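Local coordinates for soluble lytic murein transglycosylase (Pseudomonas aeruginosa, PDB 5OHU), which cleaves the glycan strands of bacterial peptidoglycan as a lytic transglycosylase, turning over the cell wall in both exolytic and endolytic fashion, at residues A[362-372]-A[379-390]. Residues are numbered along the deposited sequence; the frame is centred on the assembly and turned at random.
Sequences IALYQKLAGER and AADRLSVPYKLG
Y365 and A379 meet where helix 362-368 comes within 8.8 Å of helix 379-383, axis to axis, at 139° between their directions: a helical hairpin well off antiparallel. The methyl of A379 fills a shallow hollow floored by the Y365 carbonyl and walled by the Y365 ring and L368, whose CB lies 3.6 Å from A379 CB. That carbonyl O is gripped by L368 N and A369 N, so the methyl covers a satisfied acceptor.

The Y365 side chain is the larger bump, its hollow lined by R382 and, on helix 341-354, A348 and R349. R382 CB sits over one ring face, 3.8 Å from the centroid and 19° off the normal, a CH-pi contact; the arginine bends at chi2, passing CG and CD beside Y365 OH. L383 fills the next hollow, its CG 3.6 Å from Y365 CB, with CD1 reaching Q366 CG and CD2 turned toward I362.

Past a type II turn from L368 to E371 and a Schellman motif at S384, the two segments meet again. K388 lays CD 3.5 Å from G370 O, and R372 NH1 donates to G390 O (2.6 Å, 168°), in the guanidinium plane and on a carbonyl lone pair; weak bonds run from R372 NH2 to K388 O and G390 O.

Q352 of helix 341-354 bonds Y365 OH, R382 pairs with D596, and L389 rests on helix 605-624.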
ATOM      1  N   ILE A 362      -7.484 -25.801 -23.031  1.00 22.52           N
ATOM      2  CA  ILE A 362      -8.528 -26.343 -22.151  1.00 19.58           C
ATOM      3  C   ILE A 362      -7.940 -26.809 -20.821  1.00 26.49           C
ATOM      4  O   ILE A 362      -8.347 -26.355 -19.742  1.00 30.11           O
ATOM      5  CB  ILE A 362      -9.269 -27.494 -22.847  1.00 28.98           C
ATOM      6  CG1 ILE A 362     -10.094 -26.967 -24.017  1.00 27.86           C
ATOM      7  CG2 ILE A 362     -10.133 -28.252 -21.842  1.00 29.53           C
ATOM      8  CD1 ILE A 362     -10.650 -28.086 -24.871  1.00 29.51           C
ATOM      9  N   ALA A 363      -6.988 -27.745 -20.875  1.00 29.07           N
ATOM     10  CA  ALA A 363      -6.380 -28.251 -19.648  1.00 27.46           C
ATOM     11  C   ALA A 363      -5.719 -27.136 -18.850  1.00 22.73           C
ATOM     12  O   ALA A 363      -5.742 -27.153 -17.618  1.00 28.06           O
ATOM     13  CB  ALA A 363      -5.361 -29.344 -19.968  1.00 23.72           C
ATOM     14  N   LEU A 364      -5.118 -26.160 -19.532  1.00 27.10           N
ATOM     15  CA  LEU A 364      -4.492 -25.055 -18.812  1.00 26.71           C
ATOM     16  C   LEU A 364      -5.531 -24.256 -18.026  1.00 24.18           C
ATOM     17  O   LEU A 364      -5.343 -23.968 -16.836  1.00 29.44           O
ATOM     18  CB  LEU A 364      -3.718 -24.170 -19.792  1.00 28.10           C
ATOM     19  CG  LEU A 364      -2.543 -24.871 -20.508  1.00 27.49           C
ATOM     20  CD1 LEU A 364      -1.934 -23.972 -21.570  1.00 22.76           C
ATOM     21  CD2 LEU A 364      -1.459 -25.353 -19.518  1.00 21.16           C
ATOM     22  N   TYR A 365      -6.659 -23.926 -18.664  1.00 21.95           N
ATOM     23  CA  TYR A 365      -7.715 -23.199 -17.963  1.00 23.44           C
ATOM     24  C   TYR A 365      -8.269 -24.001 -16.797  1.00 30.61           C
ATOM     25  O   TYR A 365      -8.637 -23.428 -15.764  1.00 26.71           O
ATOM     26  CB  TYR A 365      -8.849 -22.854 -18.925  1.00 15.37           C
ATOM     27  CG  TYR A 365      -8.594 -21.706 -19.886  1.00 13.75           C
ATOM     28  CD1 TYR A 365      -8.076 -20.484 -19.446  1.00 13.45           C
ATOM     29  CD2 TYR A 365      -8.859 -21.859 -21.245  1.00 17.46           C
ATOM     30  CE1 TYR A 365      -7.847 -19.444 -20.343  1.00 13.03           C
ATOM     31  CE2 TYR A 365      -8.649 -20.825 -22.150  1.00 15.67           C
ATOM     32  CZ  TYR A 365      -8.139 -19.625 -21.693  1.00 15.23           C
ATOM     33  OH  TYR A 365      -7.935 -18.627 -22.608  1.00 13.61           O
ATOM     34  N   GLN A 366      -8.335 -25.328 -16.939  1.00 31.66           N
ATOM     35  CA  GLN A 366      -8.971 -26.145 -15.911  1.00 33.79           C
ATOM     36  C   GLN A 366      -8.183 -26.118 -14.607  1.00 33.70           C
ATOM     37  O   GLN A 366      -8.773 -26.149 -13.523  1.00 41.29           O
ATOM     38  CB  GLN A 366      -9.152 -27.570 -16.420  1.00 26.63           C
ATOM     39  CG  GLN A 366     -10.290 -27.688 -17.409  1.00 26.94           C
ATOM     40  CD  GLN A 366     -10.341 -29.039 -18.084  1.00 37.29           C
ATOM     41  OE1 GLN A 366      -9.317 -29.708 -18.252  1.00 45.46           O
ATOM     42  NE2 GLN A 366     -11.537 -29.449 -18.479  1.00 38.30           N
ATOM     43  N   LYS A 367      -6.855 -26.044 -14.687  1.00 35.54           N
ATOM     44  CA  LYS A 367      -6.055 -25.832 -13.487  1.00 41.19           C
ATOM     45  C   LYS A 367      -6.454 -24.572 -12.740  1.00 42.38           C
ATOM     46  O   LYS A 367      -6.203 -24.466 -11.537  1.00 54.55           O
ATOM     47  CB  LYS A 367      -4.570 -25.724 -13.846  1.00 51.33           C
ATOM     48  CG  LYS A 367      -4.052 -26.816 -14.752  1.00 58.83           C
ATOM     49  CD  LYS A 367      -2.850 -26.325 -15.554  1.00 61.18           C
ATOM     50  CE  LYS A 367      -1.666 -25.970 -14.670  1.00 58.98           C
ATOM     51  NZ  LYS A 367      -0.382 -26.082 -15.422  1.00 58.85           N
ATOM     52  N   LEU A 368      -7.055 -23.609 -13.430  1.00 32.56           N
ATOM     53  CA  LEU A 368      -7.283 -22.277 -12.902  1.00 34.18           C
ATOM     54  C   LEU A 368      -8.709 -22.086 -12.410  1.00 43.95           C
ATOM     55  O   LEU A 368      -8.918 -21.539 -11.324  1.00 32.61           O
ATOM     56  CB  LEU A 368      -6.941 -21.244 -13.975  1.00 34.02           C
ATOM     57  CG  LEU A 368      -6.521 -19.916 -13.392  1.00 35.15           C
ATOM     58  CD1 LEU A 368      -5.574 -20.181 -12.246  1.00 29.62           C
ATOM     59  CD2 LEU A 368      -5.839 -19.122 -14.465  1.00 32.12           C
ATOM     60  N   ALA A 369      -9.701 -22.510 -13.193  1.00 54.48           N
ATOM     61  CA  ALA A 369     -11.015 -22.733 -12.619  1.00 56.59           C
ATOM     62  C   ALA A 369     -10.842 -23.566 -11.348  1.00 57.26           C
ATOM     63  O   ALA A 369     -10.116 -24.565 -11.338  1.00 52.53           O
ATOM     64  CB  ALA A 369     -11.925 -23.427 -13.632  1.00 60.12           C
ATOM     65  N   GLY A 370     -11.444 -23.101 -10.255  1.00 53.12           N
ATOM     66  CA  GLY A 370     -11.092 -23.540  -8.923  1.00 44.18           C
ATOM     67  C   GLY A 370     -10.391 -22.480  -8.093  1.00 49.52           C
ATOM     68  O   GLY A 370     -10.384 -22.583  -6.859  1.00 49.71           O
ATOM     69  N   GLU A 371      -9.795 -21.471  -8.732  1.00 41.96           N
ATOM     70  CA  GLU A 371      -9.251 -20.318  -8.030  1.00 33.07           C
ATOM     71  C   GLU A 371     -10.356 -19.284  -7.845  1.00 32.85           C
ATOM     72  O   GLU A 371     -11.175 -19.068  -8.740  1.00 37.45           O
ATOM     73  CB  GLU A 371      -8.081 -19.712  -8.804  1.00 35.23           C
ATOM     74  CG  GLU A 371      -7.308 -18.641  -8.046  1.00 54.41           C
ATOM     75  CD  GLU A 371      -6.065 -19.181  -7.378  1.00 66.14           C
ATOM     76  OE1 GLU A 371      -5.549 -20.225  -7.835  1.00 64.90           O
ATOM     77  OE2 GLU A 371      -5.600 -18.555  -6.402  1.00 78.60           O
ATOM     78  N   ARG A 372     -10.382 -18.649  -6.675  1.00 31.77           N
ATOM     79  CA  ARG A 372     -11.514 -17.816  -6.294  1.00 33.98           C
ATOM     80  C   ARG A 372     -11.296 -16.331  -6.585  1.00 32.48           C
ATOM     81  O   ARG A 372     -11.994 -15.493  -6.011  1.00 38.58           O
ATOM     82  CB  ARG A 372     -11.836 -18.018  -4.813  1.00 43.08           C
ATOM     83  CG  ARG A 372     -11.934 -19.477  -4.412  1.00 53.84           C
ATOM     84  CD  ARG A 372     -12.988 -19.695  -3.352  1.00 61.38           C
ATOM     85  NE  ARG A 372     -14.292 -19.201  -3.782  1.00 70.01           N
ATOM     86  CZ  ARG A 372     -15.418 -19.361  -3.092  1.00 68.81           C
ATOM     87  NH1 ARG A 372     -15.406 -20.008  -1.935  1.00 68.77           N
ATOM     88  NH2 ARG A 372     -16.557 -18.875  -3.562  1.00 65.92           N
ATOM     89  N   ALA A 379     -10.726 -17.660 -16.337  1.00 14.01           N
ATOM     90  CA  ALA A 379     -10.544 -19.021 -16.837  1.00 13.69           C
ATOM     91  C   ALA A 379     -11.881 -19.733 -16.996  1.00 18.44           C
ATOM     92  O   ALA A 379     -12.125 -20.395 -18.014  1.00 19.42           O
ATOM     93  CB  ALA A 379      -9.623 -19.814 -15.904  1.00 13.98           C
ATOM     94  N   ALA A 380     -12.759 -19.630 -15.992  1.00 19.62           N
ATOM     95  CA  ALA A 380     -14.060 -20.286 -16.104  1.00 18.67           C
ATOM     96  C   ALA A 380     -14.865 -19.700 -17.257  1.00 20.32           C
ATOM     97  O   ALA A 380     -15.517 -20.435 -18.009  1.00 19.05           O
ATOM     98  CB  ALA A 380     -14.831 -20.166 -14.796  1.00 14.95           C
ATOM     99  N   ASP A 381     -14.812 -18.378 -17.429  1.00 20.33           N
ATOM    100  CA  ASP A 381     -15.507 -17.766 -18.555  1.00 21.64           C
ATOM    101  C   ASP A 381     -14.975 -18.277 -19.890  1.00 16.12           C
ATOM    102  O   ASP A 381     -15.749 -18.504 -20.822  1.00 14.35           O
ATOM    103  CB  ASP A 381     -15.388 -16.249 -18.491  1.00 23.47           C
ATOM    104  CG  ASP A 381     -15.914 -15.585 -19.737  1.00 28.00           C
ATOM    105  OD1 ASP A 381     -17.149 -15.484 -19.869  1.00 29.86           O
ATOM    106  OD2 ASP A 381     -15.095 -15.173 -20.584  1.00 32.56           O
ATOM    107  N   ARG A 382     -13.658 -18.453 -20.008  1.00 13.29           N
ATOM    108  CA  ARG A 382     -13.118 -18.954 -21.267  1.00 19.43           C
ATOM    109  C   ARG A 382     -13.535 -20.393 -21.527  1.00 18.25           C
ATOM    110  O   ARG A 382     -13.689 -20.786 -22.680  1.00 19.48           O
ATOM    111  CB  ARG A 382     -11.592 -18.829 -21.301  1.00 20.44           C
ATOM    112  CG  ARG A 382     -11.110 -17.404 -21.190  1.00 22.23           C
ATOM    113  CD  ARG A 382     -11.239 -16.731 -22.551  1.00 17.29           C
ATOM    114  NE  ARG A 382     -10.935 -15.296 -22.468  1.00 23.06           N
ATOM    115  CZ  ARG A 382     -11.474 -14.319 -23.200  1.00 17.95           C
ATOM    116  NH1 ARG A 382     -12.401 -14.591 -24.098  1.00 11.69           N
ATOM    117  NH2 ARG A 382     -11.051 -13.063 -23.045  1.00 17.58           N
ATOM    118  N   LEU A 383     -13.730 -21.183 -20.480  1.00 17.00           N
ATOM    119  CA  LEU A 383     -14.261 -22.528 -20.622  1.00 17.41           C
ATOM    120  C   LEU A 383     -15.786 -22.560 -20.713  1.00 21.08           C
ATOM    121  O   LEU A 383     -16.342 -23.621 -20.989  1.00 23.91           O
ATOM    122  CB  LEU A 383     -13.802 -23.394 -19.442  1.00 15.81           C
ATOM    123  CG  LEU A 383     -12.326 -23.771 -19.269  1.00 22.04           C
ATOM    124  CD1 LEU A 383     -12.098 -24.401 -17.894  1.00 20.54           C
ATOM    125  CD2 LEU A 383     -11.854 -24.730 -20.367  1.00 18.07           C
ATOM    126  N   SER A 384     -16.469 -21.440 -20.462  1.00 18.37           N
ATOM    127  CA  SER A 384     -17.938 -21.396 -20.386  1.00 21.77           C
ATOM    128  C   SER A 384     -18.487 -22.420 -19.390  1.00 20.57           C
ATOM    129  O   SER A 384     -19.418 -23.180 -19.682  1.00 19.88           O
ATOM    130  CB  SER A 384     -18.572 -21.594 -21.766  1.00 25.96           C
ATOM    131  OG  SER A 384     -18.132 -20.600 -22.666  1.00 36.64           O
ATOM    132  N   VAL A 385     -17.890 -22.453 -18.210  1.00 16.38           N
ATOM    133  CA  VAL A 385     -18.371 -23.311 -17.131  1.00 20.24           C
ATOM    134  C   VAL A 385     -18.817 -22.398 -16.000  1.00 24.59           C
ATOM    135  O   VAL A 385     -18.407 -21.225 -15.940  1.00 25.05           O
ATOM    136  CB  VAL A 385     -17.295 -24.324 -16.678  1.00 24.55           C
ATOM    137  CG1 VAL A 385     -16.852 -25.196 -17.868  1.00 22.42           C
ATOM    138  CG2 VAL A 385     -16.123 -23.614 -16.047  1.00 19.90           C
ATOM    139  N   PRO A 386     -19.701 -22.874 -15.119  1.00 31.65           N
ATOM    140  CA  PRO A 386     -20.119 -22.052 -13.974  1.00 31.12           C
ATOM    141  C   PRO A 386     -18.940 -21.625 -13.111  1.00 26.22           C
ATOM    142  O   PRO A 386     -17.902 -22.288 -13.054  1.00 24.24           O
ATOM    143  CB  PRO A 386     -21.067 -22.978 -13.192  1.00 26.81           C
ATOM    144  CG  PRO A 386     -21.591 -23.936 -14.213  1.00 23.45           C
ATOM    145  CD  PRO A 386     -20.452 -24.140 -15.191  1.00 32.43           C
ATOM    146  N   TYR A 387     -19.116 -20.494 -12.428  1.00 25.82           N
ATOM    147  CA  TYR A 387     -18.127 -20.006 -11.470  1.00 26.16           C
ATOM    148  C   TYR A 387     -18.151 -20.827 -10.179  1.00 24.58           C
ATOM    149  O   TYR A 387     -19.160 -21.431  -9.815  1.00 25.69           O
ATOM    150  CB  TYR A 387     -18.384 -18.543 -11.120  1.00 23.03           C
ATOM    151  CG  TYR A 387     -18.347 -17.596 -12.294  1.00 30.86           C
ATOM    152  CD1 TYR A 387     -17.429 -17.769 -13.329  1.00 30.47           C
ATOM    153  CD2 TYR A 387     -19.217 -16.512 -12.360  1.00 25.88           C
ATOM    154  CE1 TYR A 387     -17.392 -16.896 -14.405  1.00 22.81           C
ATOM    155  CE2 TYR A 387     -19.179 -15.630 -13.423  1.00 25.56           C
ATOM    156  CZ  TYR A 387     -18.262 -15.824 -14.441  1.00 24.24           C
ATOM    157  OH  TYR A 387     -18.231 -14.950 -15.500  1.00 23.69           O
ATOM    158  N   LYS A 388     -17.022 -20.816  -9.469  1.00 32.19           N
ATOM    159  CA  LYS A 388     -16.917 -21.419  -8.138  1.00 38.96           C
ATOM    160  C   LYS A 388     -17.356 -20.386  -7.100  1.00 42.72           C
ATOM    161  O   LYS A 388     -16.649 -19.401  -6.867  1.00 45.09           O
ATOM    162  CB  LYS A 388     -15.483 -21.883  -7.887  1.00 52.75           C
ATOM    163  CG  LYS A 388     -15.282 -22.841  -6.713  1.00 64.80           C
ATOM    164  CD  LYS A 388     -13.794 -22.959  -6.364  1.00 68.75           C
ATOM    165  CE  LYS A 388     -13.495 -24.161  -5.467  1.00 72.16           C
ATOM    166  NZ  LYS A 388     -14.156 -24.072  -4.130  1.00 77.49           N
ATOM    167  N   LEU A 389     -18.517 -20.602  -6.470  1.00 50.45           N
ATOM    168  CA  LEU A 389     -19.112 -19.611  -5.567  1.00 53.06           C
ATOM    169  C   LEU A 389     -19.517 -20.213  -4.223  1.00 61.06           C
ATOM    170  O   LEU A 389     -20.580 -19.891  -3.685  1.00 67.23           O
ATOM    171  CB  LEU A 389     -20.325 -18.951  -6.209  1.00 50.11           C
ATOM    172  CG  LEU A 389     -20.066 -18.346  -7.581  1.00 52.52           C
ATOM    173  CD1 LEU A 389     -21.342 -17.765  -8.173  1.00 51.35           C
ATOM    174  CD2 LEU A 389     -18.990 -17.306  -7.453  1.00 46.80           C
ATOM    175  N   GLY A 390     -18.680 -21.069  -3.639  1.00 62.50           N
ATOM    176  CA  GLY A 390     -19.010 -21.666  -2.353  1.00 57.79           C
ATOM    177  C   GLY A 390     -18.835 -20.755  -1.148  1.00 54.39           C
ATOM    178  O   GLY A 390     -17.736 -20.248  -0.906  1.00 51.43           O
TER